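Local coordinates for protein GlcNAc Inducible Gene 2, GIG2 (Candida albicans, PDB 6AKZ) that binds iron in a cupin-type fold and is probably a metal-dependent oxygenase of the DUF1479 family, from a gene induced by N-acetylglucosamine, at residues E219-F224 and S277-M282; L434-K439 and I453-L458. One frame throughout, in Å; residues are numbered along the deposited sequence.

Contact 1. Residues E219-F224 and S277-M282; sequences ENWDAF and SLKLSM
W221 and K279 mark the closest backbone approach, 6.9 Å between their CA atoms, where the loop that follows a short 3-10 turn passes the first turn of helix 278-287. The indole of W221 reaches the helix with its six-membered ring: W221 CH2 lies 3.8 Å from M282 CG, and CZ3 is equally near M282 CB, while the CA of K279 sits at the ring edge. A chi1 of -173° sets W221 CG opposite the backbone N and turns one face of the indole to the following chain, with A223 N over the ring centre. Farther along the loop, A223 CB presses on L278 CD2 at 3.5 Å, a tight carbon pair; L278 CD2 also lies 3.9 Å from F224 CZ. The K279 side chain reaches across to the loop and bends at chi3 (-77°), bringing K279 CE to 3.3 Å from W221 O and NZ within 2.9 Å of E219 O. That hydrogen bond approaches well off the carbonyl plane, tilted by 32°. An Asx turn, F224 N to D222 OD1, shapes the end of the loop. Outside the pair, W221 NE1 donates to V209 O and the carboxylate of E219 bridges to R41. The contact thus joins buried apolar packing, with the L278 side chain some 10 Å from that of the iron ligand H355, to a partly exposed lysine whose charge probably polarises the E219 carbonyl.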
ATOM      1  N   GLU A 219     -11.033 -14.495  12.422  1.00 15.72           N
ATOM      2  CA  GLU A 219     -12.157 -14.513  11.526  1.00 17.61           C
ATOM      3  C   GLU A 219     -12.882 -13.204  11.505  1.00 17.19           C
ATOM      4  O   GLU A 219     -13.550 -12.879  10.509  1.00 19.11           O
ATOM      5  CB  GLU A 219     -13.176 -15.606  11.915  1.00 18.69           C
ATOM      6  CG  GLU A 219     -12.726 -17.010  11.637  1.00 20.01           C
ATOM      7  CD  GLU A 219     -11.962 -17.666  12.809  1.00 19.46           C
ATOM      8  OE1 GLU A 219     -11.503 -16.974  13.792  1.00 21.38           O
ATOM      9  OE2 GLU A 219     -11.805 -18.911  12.686  1.00 21.17           O
ATOM     10  N   ASN A 220     -12.787 -12.457  12.588  1.00 18.06           N
ATOM     11  CA  ASN A 220     -13.441 -11.173  12.651  1.00 17.84           C
ATOM     12  C   ASN A 220     -12.528  -9.951  12.374  1.00 18.25           C
ATOM     13  O   ASN A 220     -12.952  -8.801  12.627  1.00 18.03           O
ATOM     14  CB  ASN A 220     -14.133 -11.074  13.979  1.00 21.95           C
ATOM     15  CG  ASN A 220     -15.357 -11.945  13.980  1.00 24.82           C
ATOM     16  OD1 ASN A 220     -16.249 -11.818  13.132  1.00 28.01           O
ATOM     17  ND2 ASN A 220     -15.383 -12.850  14.864  1.00 27.60           N
ATOM     18  N   TRP A 221     -11.292 -10.191  11.946  1.00 14.68           N
ATOM     19  CA  TRP A 221     -10.400  -9.071  11.549  1.00 13.39           C
ATOM     20  C   TRP A 221     -10.978  -8.327  10.327  1.00 13.69           C
ATOM     21  O   TRP A 221     -11.332  -8.971   9.342  1.00 15.56           O
ATOM     22  CB  TRP A 221      -8.997  -9.553  11.257  1.00 12.71           C
ATOM     23  CG  TRP A 221      -8.046  -8.450  11.021  1.00 12.33           C
ATOM     24  CD1 TRP A 221      -7.713  -7.456  11.892  1.00 14.54           C
ATOM     25  CD2 TRP A 221      -7.385  -8.143   9.784  1.00 13.30           C
ATOM     26  NE1 TRP A 221      -6.880  -6.559  11.266  1.00 13.88           N
ATOM     27  CE2 TRP A 221      -6.662  -6.968   9.975  1.00 13.51           C
ATOM     28  CE3 TRP A 221      -7.362  -8.744   8.517  1.00 14.08           C
ATOM     29  CZ2 TRP A 221      -5.852  -6.414   8.973  1.00 13.57           C
ATOM     30  CZ3 TRP A 221      -6.619  -8.153   7.505  1.00 13.08           C
ATOM     31  CH2 TRP A 221      -5.840  -7.025   7.753  1.00 13.81           C
ATOM     32  N   ASP A 222     -11.061  -7.019  10.448  1.00 12.16           N
ATOM     33  CA  ASP A 222     -11.626  -6.125   9.454  1.00 12.00           C
ATOM     34  C   ASP A 222     -10.437  -5.271   8.981  1.00 11.60           C
ATOM     35  O   ASP A 222     -10.025  -4.312   9.628  1.00 11.73           O
ATOM     36  CB  ASP A 222     -12.723  -5.243  10.054  1.00 13.28           C
ATOM     37  CG  ASP A 222     -13.502  -4.490   8.971  1.00 13.95           C
ATOM     38  OD1 ASP A 222     -12.938  -4.295   7.870  1.00 15.23           O
ATOM     39  OD2 ASP A 222     -14.654  -4.135   9.262  1.00 17.54           O
ATOM     40  N   ALA A 223     -10.005  -5.567   7.772  1.00 10.74           N
ATOM     41  CA  ALA A 223      -8.897  -4.804   7.101  1.00 11.51           C
ATOM     42  C   ALA A 223      -9.200  -3.373   6.667  1.00 12.08           C
ATOM     43  O   ALA A 223      -8.281  -2.622   6.277  1.00 12.27           O
ATOM     44  CB  ALA A 223      -8.449  -5.603   5.872  1.00 12.20           C
ATOM     45  N   PHE A 224     -10.441  -3.000   6.802  1.00 10.81           N
ATOM     46  CA  PHE A 224     -10.936  -1.738   6.286  1.00 10.70           C
ATOM     47  C   PHE A 224     -11.251  -0.730   7.341  1.00 10.85           C
ATOM     48  O   PHE A 224     -11.600   0.383   6.979  1.00 10.87           O
ATOM     49  CB  PHE A 224     -12.064  -1.948   5.299  1.00 11.10           C
ATOM     50  CG  PHE A 224     -11.613  -2.711   4.123  1.00 11.97           C
ATOM     51  CD1 PHE A 224     -11.041  -2.057   3.024  1.00 11.90           C
ATOM     52  CD2 PHE A 224     -11.605  -4.110   4.143  1.00 12.70           C
ATOM     53  CE1 PHE A 224     -10.549  -2.773   1.951  1.00 11.73           C
ATOM     54  CE2 PHE A 224     -11.116  -4.825   3.062  1.00 12.58           C
ATOM     55  CZ  PHE A 224     -10.547  -4.146   1.983  1.00 12.15           C
ATOM     56  N   SER A 277      -6.065 -12.963  -1.030  1.00 12.23           N
ATOM     57  CA  SER A 277      -6.863 -13.374   0.091  1.00 13.22           C
ATOM     58  C   SER A 277      -6.360 -12.549   1.307  1.00 12.80           C
ATOM     59  O   SER A 277      -5.402 -12.911   1.972  1.00 13.85           O
ATOM     60  CB  SER A 277      -6.678 -14.885   0.348  1.00 15.34           C
ATOM     61  OG  SER A 277      -7.436 -15.335   1.502  1.00 16.78           O
ATOM     62  N   LEU A 278      -7.071 -11.487   1.645  1.00 12.88           N
ATOM     63  CA  LEU A 278      -6.499 -10.486   2.533  1.00 12.90           C
ATOM     64  C   LEU A 278      -6.480 -10.957   3.995  1.00 14.04           C
ATOM     65  O   LEU A 278      -5.446 -10.897   4.667  1.00 13.25           O
ATOM     66  CB  LEU A 278      -7.253  -9.141   2.332  1.00 13.30           C
ATOM     67  CG  LEU A 278      -6.853  -7.972   3.171  1.00 13.19           C
ATOM     68  CD1 LEU A 278      -5.383  -7.651   2.991  1.00 13.95           C
ATOM     69  CD2 LEU A 278      -7.716  -6.763   2.689  1.00 12.47           C
ATOM     70  N   LYS A 279      -7.641 -11.388   4.493  1.00 12.87           N
ATOM     71  CA  LYS A 279      -7.783 -11.818   5.844  1.00 14.14           C
ATOM     72  C   LYS A 279      -6.953 -13.035   6.146  1.00 14.74           C
ATOM     73  O   LYS A 279      -6.262 -13.037   7.181  1.00 13.98           O
ATOM     74  CB  LYS A 279      -9.240 -12.098   6.210  1.00 15.60           C
ATOM     75  CG  LYS A 279      -9.531 -12.341   7.674  1.00 17.38           C
ATOM     76  CD  LYS A 279     -10.966 -12.862   7.829  1.00 18.24           C
ATOM     77  CE  LYS A 279     -11.991 -11.771   7.703  1.00 19.89           C
ATOM     78  NZ  LYS A 279     -13.348 -12.362   7.677  1.00 24.05           N
ATOM     79  N   LEU A 280      -7.019 -14.078   5.342  1.00 13.24           N
ATOM     80  CA  LEU A 280      -6.207 -15.265   5.631  1.00 14.45           C
ATOM     81  C   LEU A 280      -4.733 -14.957   5.599  1.00 13.98           C
ATOM     82  O   LEU A 280      -3.940 -15.476   6.423  1.00 14.49           O
ATOM     83  CB  LEU A 280      -6.544 -16.405   4.668  1.00 14.83           C
ATOM     84  CG  LEU A 280      -7.898 -17.014   4.791  1.00 16.13           C
ATOM     85  CD1 LEU A 280      -8.095 -18.132   3.810  1.00 18.59           C
ATOM     86  CD2 LEU A 280      -8.191 -17.489   6.183  1.00 18.25           C
ATOM     87  N   SER A 281      -4.319 -14.143   4.624  1.00 14.64           N
ATOM     88  CA  SER A 281      -2.945 -13.707   4.557  1.00 13.26           C
ATOM     89  C   SER A 281      -2.409 -13.064   5.862  1.00 14.14           C
ATOM     90  O   SER A 281      -1.353 -13.433   6.361  1.00 14.39           O
ATOM     91  CB  SER A 281      -2.682 -12.797   3.374  1.00 15.21           C
ATOM     92  OG  SER A 281      -2.685 -13.479   2.111  1.00 15.68           O
ATOM     93  N   MET A 282      -3.105 -12.068   6.345  1.00 14.97           N
ATOM     94  CA  MET A 282      -2.651 -11.372   7.514  1.00 13.42           C
ATOM     95  C   MET A 282      -2.806 -12.171   8.827  1.00 13.07           C
ATOM     96  O   MET A 282      -2.042 -11.996   9.738  1.00 13.69           O
ATOM     97  CB  MET A 282      -3.270  -9.974   7.621  1.00 15.61           C
ATOM     98  CG  MET A 282      -2.826  -9.002   6.531  1.00 15.35           C
ATOM     99  SD  MET A 282      -1.042  -8.884   6.342  1.00 15.33           S
ATOM    100  CE  MET A 282      -0.479  -8.345   7.948  1.00 14.86           C
TER

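Contact 2. Residues L434-K439 and I453-L458; sequences LEEFEK and IANQAL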
ATOM      1  N   LEU A 434      -1.080  22.765  -2.145  1.00 17.57           N
ATOM      2  CA  LEU A 434      -0.844  24.101  -2.719  1.00 18.66           C
ATOM      3  C   LEU A 434      -1.986  25.043  -2.370  1.00 22.04           C
ATOM      4  O   LEU A 434      -1.936  26.207  -2.764  1.00 23.34           O
ATOM      5  CB  LEU A 434      -0.685  23.985  -4.241  1.00 17.58           C
ATOM      6  CG  LEU A 434       0.535  23.163  -4.720  1.00 18.81           C
ATOM      7  CD1 LEU A 434       0.486  22.881  -6.225  1.00 18.77           C
ATOM      8  CD2 LEU A 434       1.848  23.832  -4.361  1.00 19.62           C
ATOM      9  N   GLU A 435      -3.033  24.548  -1.680  1.00 19.83           N
ATOM     10  CA  GLU A 435      -4.193  25.350  -1.393  1.00 22.47           C
ATOM     11  C   GLU A 435      -4.793  24.815  -0.109  1.00 22.86           C
ATOM     12  O   GLU A 435      -4.826  23.591   0.083  1.00 20.09           O
ATOM     13  CB  GLU A 435      -5.189  25.165  -2.518  1.00 26.37           C
ATOM     14  CG  GLU A 435      -6.497  25.898  -2.318  1.00 31.95           C
ATOM     15  CD  GLU A 435      -6.274  27.413  -2.302  1.00 38.55           C
ATOM     16  OE1 GLU A 435      -5.765  27.944  -3.320  1.00 40.19           O
ATOM     17  OE2 GLU A 435      -6.530  28.034  -1.250  1.00 50.02           O
ATOM     18  N   GLU A 436      -5.304  25.714   0.745  1.00 21.21           N
ATOM     19  CA  GLU A 436      -5.889  25.288   1.995  1.00 23.82           C
ATOM     20  C   GLU A 436      -7.175  24.516   1.702  1.00 18.98           C
ATOM     21  O   GLU A 436      -7.873  24.716   0.676  1.00 17.11           O
ATOM     22  CB  GLU A 436      -6.232  26.499   2.905  1.00 28.30           C
ATOM     23  CG  GLU A 436      -5.022  27.330   3.295  1.00 36.89           C
ATOM     24  CD  GLU A 436      -4.714  28.511   2.333  1.00 46.97           C
ATOM     25  OE1 GLU A 436      -4.849  28.442   1.048  1.00 48.61           O
ATOM     26  OE2 GLU A 436      -4.317  29.554   2.887  1.00 57.02           O
ATOM     27  N   PHE A 437      -7.493  23.630   2.616  1.00 17.13           N
ATOM     28  CA  PHE A 437      -8.740  22.822   2.573  1.00 16.68           C
ATOM     29  C   PHE A 437      -9.937  23.613   3.009  1.00 19.34           C
ATOM     30  O   PHE A 437      -9.853  24.435   3.890  1.00 21.94           O
ATOM     31  CB  PHE A 437      -8.574  21.569   3.438  1.00 17.71           C
ATOM     32  CG  PHE A 437      -7.507  20.657   2.933  1.00 16.42           C
ATOM     33  CD1 PHE A 437      -7.786  19.823   1.853  1.00 17.28           C
ATOM     34  CD2 PHE A 437      -6.259  20.673   3.481  1.00 15.46           C
ATOM     35  CE1 PHE A 437      -6.785  19.045   1.315  1.00 17.03           C
ATOM     36  CE2 PHE A 437      -5.264  19.835   2.973  1.00 18.43           C
ATOM     37  CZ  PHE A 437      -5.559  19.005   1.883  1.00 15.84           C
ATOM     38  N   GLU A 438     -11.029  23.469   2.277  1.00 19.16           N
ATOM     39  CA  GLU A 438     -12.290  24.036   2.644  1.00 22.12           C
ATOM     40  C   GLU A 438     -12.882  23.205   3.791  1.00 21.08           C
ATOM     41  O   GLU A 438     -12.738  21.993   3.810  1.00 22.31           O
ATOM     42  CB  GLU A 438     -13.209  24.005   1.404  1.00 25.55           C
ATOM     43  CG  GLU A 438     -14.401  24.942   1.467  1.00 33.92           C
ATOM     44  CD  GLU A 438     -15.537  24.522   0.504  1.00 39.03           C
ATOM     45  OE1 GLU A 438     -15.226  24.059  -0.607  1.00 43.34           O
ATOM     46  OE2 GLU A 438     -16.742  24.618   0.886  1.00 49.13           O
ATOM     47  N   LYS A 439     -13.513  23.845   4.769  1.00 19.65           N
ATOM     48  CA  LYS A 439     -14.245  23.127   5.806  1.00 21.34           C
ATOM     49  C   LYS A 439     -15.626  23.711   5.893  1.00 24.58           C
ATOM     50  O   LYS A 439     -15.740  24.750   6.520  1.00 24.65           O
ATOM     51  CB  LYS A 439     -13.646  23.294   7.146  1.00 24.44           C
ATOM     52  CG  LYS A 439     -12.244  22.839   7.095  1.00 26.80           C
ATOM     53  CD  LYS A 439     -11.890  22.844   8.518  1.00 34.11           C
ATOM     54  CE  LYS A 439     -10.464  23.032   8.734  1.00 37.43           C
ATOM     55  NZ  LYS A 439      -9.644  23.552   7.650  1.00 48.82           N
ATOM     56  N   ILE A 453      -5.880  21.025  10.915  1.00 14.83           N
ATOM     57  CA  ILE A 453      -4.478  20.751  11.265  1.00 15.40           C
ATOM     58  C   ILE A 453      -3.596  20.874   9.994  1.00 17.36           C
ATOM     59  O   ILE A 453      -2.515  21.522  10.024  1.00 16.34           O
ATOM     60  CB  ILE A 453      -4.381  19.397  11.898  1.00 15.82           C
ATOM     61  CG1 ILE A 453      -5.031  19.437  13.299  1.00 15.64           C
ATOM     62  CG2 ILE A 453      -2.916  18.904  11.943  1.00 16.92           C
ATOM     63  CD1 ILE A 453      -5.354  18.053  13.858  1.00 15.12           C
ATOM     64  N   ALA A 454      -4.071  20.338   8.867  1.00 14.81           N
ATOM     65  CA  ALA A 454      -3.334  20.537   7.617  1.00 16.16           C
ATOM     66  C   ALA A 454      -3.155  22.003   7.226  1.00 16.26           C
ATOM     67  O   ALA A 454      -2.048  22.438   6.879  1.00 14.65           O
ATOM     68  CB  ALA A 454      -3.970  19.795   6.456  1.00 17.22           C
ATOM     69  N   ASN A 455      -4.227  22.742   7.296  1.00 15.67           N
ATOM     70  CA  ASN A 455      -4.172  24.157   7.044  1.00 15.79           C
ATOM     71  C   ASN A 455      -3.202  24.899   7.940  1.00 16.47           C
ATOM     72  O   ASN A 455      -2.446  25.758   7.426  1.00 16.91           O
ATOM     73  CB  ASN A 455      -5.559  24.727   7.146  1.00 17.24           C
ATOM     74  CG  ASN A 455      -6.451  24.334   5.978  1.00 19.34           C
ATOM     75  OD1 ASN A 455      -6.044  23.728   4.964  1.00 18.21           O
ATOM     76  ND2 ASN A 455      -7.675  24.704   6.099  1.00 19.10           N
ATOM     77  N   GLN A 456      -3.168  24.572   9.220  1.00 16.23           N
ATOM     78  CA  GLN A 456      -2.183  25.110  10.128  1.00 17.62           C
ATOM     79  C   GLN A 456      -0.729  24.779   9.738  1.00 18.71           C
ATOM     80  O   GLN A 456       0.157  25.634   9.816  1.00 17.87           O
ATOM     81  CB  GLN A 456      -2.420  24.635  11.538  1.00 17.69           C
ATOM     82  CG  GLN A 456      -3.735  25.029  12.231  1.00 17.35           C
ATOM     83  CD  GLN A 456      -3.977  24.183  13.468  1.00 18.21           C
ATOM     84  OE1 GLN A 456      -3.093  24.011  14.277  1.00 20.30           O
ATOM     85  NE2 GLN A 456      -5.163  23.568  13.593  1.00 17.49           N
ATOM     86  N   ALA A 457      -0.474  23.515   9.399  1.00 17.74           N
ATOM     87  CA  ALA A 457       0.778  23.129   8.857  1.00 18.78           C
ATOM     88  C   ALA A 457       1.121  23.820   7.553  1.00 20.17           C
ATOM     89  O   ALA A 457       2.253  24.258   7.398  1.00 21.88           O
ATOM     90  CB  ALA A 457       0.877  21.623   8.736  1.00 19.82           C
ATOM     91  N   LEU A 458       0.166  24.016   6.644  1.00 21.21           N
ATOM     92  CA  LEU A 458       0.515  24.740   5.447  1.00 21.74           C
ATOM     93  C   LEU A 458       0.885  26.181   5.793  1.00 24.88           C
ATOM     94  O   LEU A 458       1.816  26.727   5.167  1.00 22.82           O
ATOM     95  CB  LEU A 458      -0.594  24.708   4.465  1.00 22.95           C
ATOM     96  CG  LEU A 458      -1.009  23.332   3.923  1.00 23.22           C
ATOM     97  CD1 LEU A 458      -2.255  23.499   3.056  1.00 24.75           C
ATOM     98  CD2 LEU A 458       0.118  22.749   3.084  1.00 27.48           C
TER
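A two-bond pairing of a side-chain amide with the backbone joins the loop 434-439 to helix 445-460, near the C-terminal end of the chain. N455 uses both ends of its amide on one residue: N455 OD1 accepts from F437 N at 2.8 Å, in the carbonyl plane and on a lone pair, and ND2 donates to F437 O at 3.1 Å, almost straight at 170°. With CG anti to its carbonyl carbon (chi1 -72°), the asparagine holds its amide out from the helix towards the loop. The F437 ring lies nearly level with that amide, the planes 14° apart, and N455 OD1 lies at the ring edge, 3.4 Å from F437 CD2. Beyond it, F437 CE2 packs on A454 CB at 3.7 Å, with L172 and R430 also touching the phenyl group. One turn further along the helix, L458 CD1 approaches E435 O at 3.9 Å. E436 lays its CB beside N455 OD1, its carboxylate turned about perpendicular to the amide. R430 NE donates a hydrogen bond to E436 O, and R451 donates to E438 O. Two bonds to a single residue fix the rotation of the N455 amide and give both the N-H and the C=O of F437 a partner, much as a neighbouring strand would.

Overall arrangement
The two contacts illustrate how a loop can be fastened to a helix by different means according to depth. Contact 1 is buried, its centre about 15 Å from the centre of the chain, and relies mainly on apolar surfaces with a single bond to a carbonyl from a partly exposed lysine. Contact 2 has its centre about 25 Å from that of the chain, is only partly buried, and depends on a pair of hydrogen bonds from one asparagine side-chain amide beside a smaller apolar patch. They share no helix: one uses 278-287, the other 445-460. Their nearest atoms are about 20 Å apart. Contact 1 lies in the neighbourhood of the iron site without forming part of it, whereas contact 2 is remote.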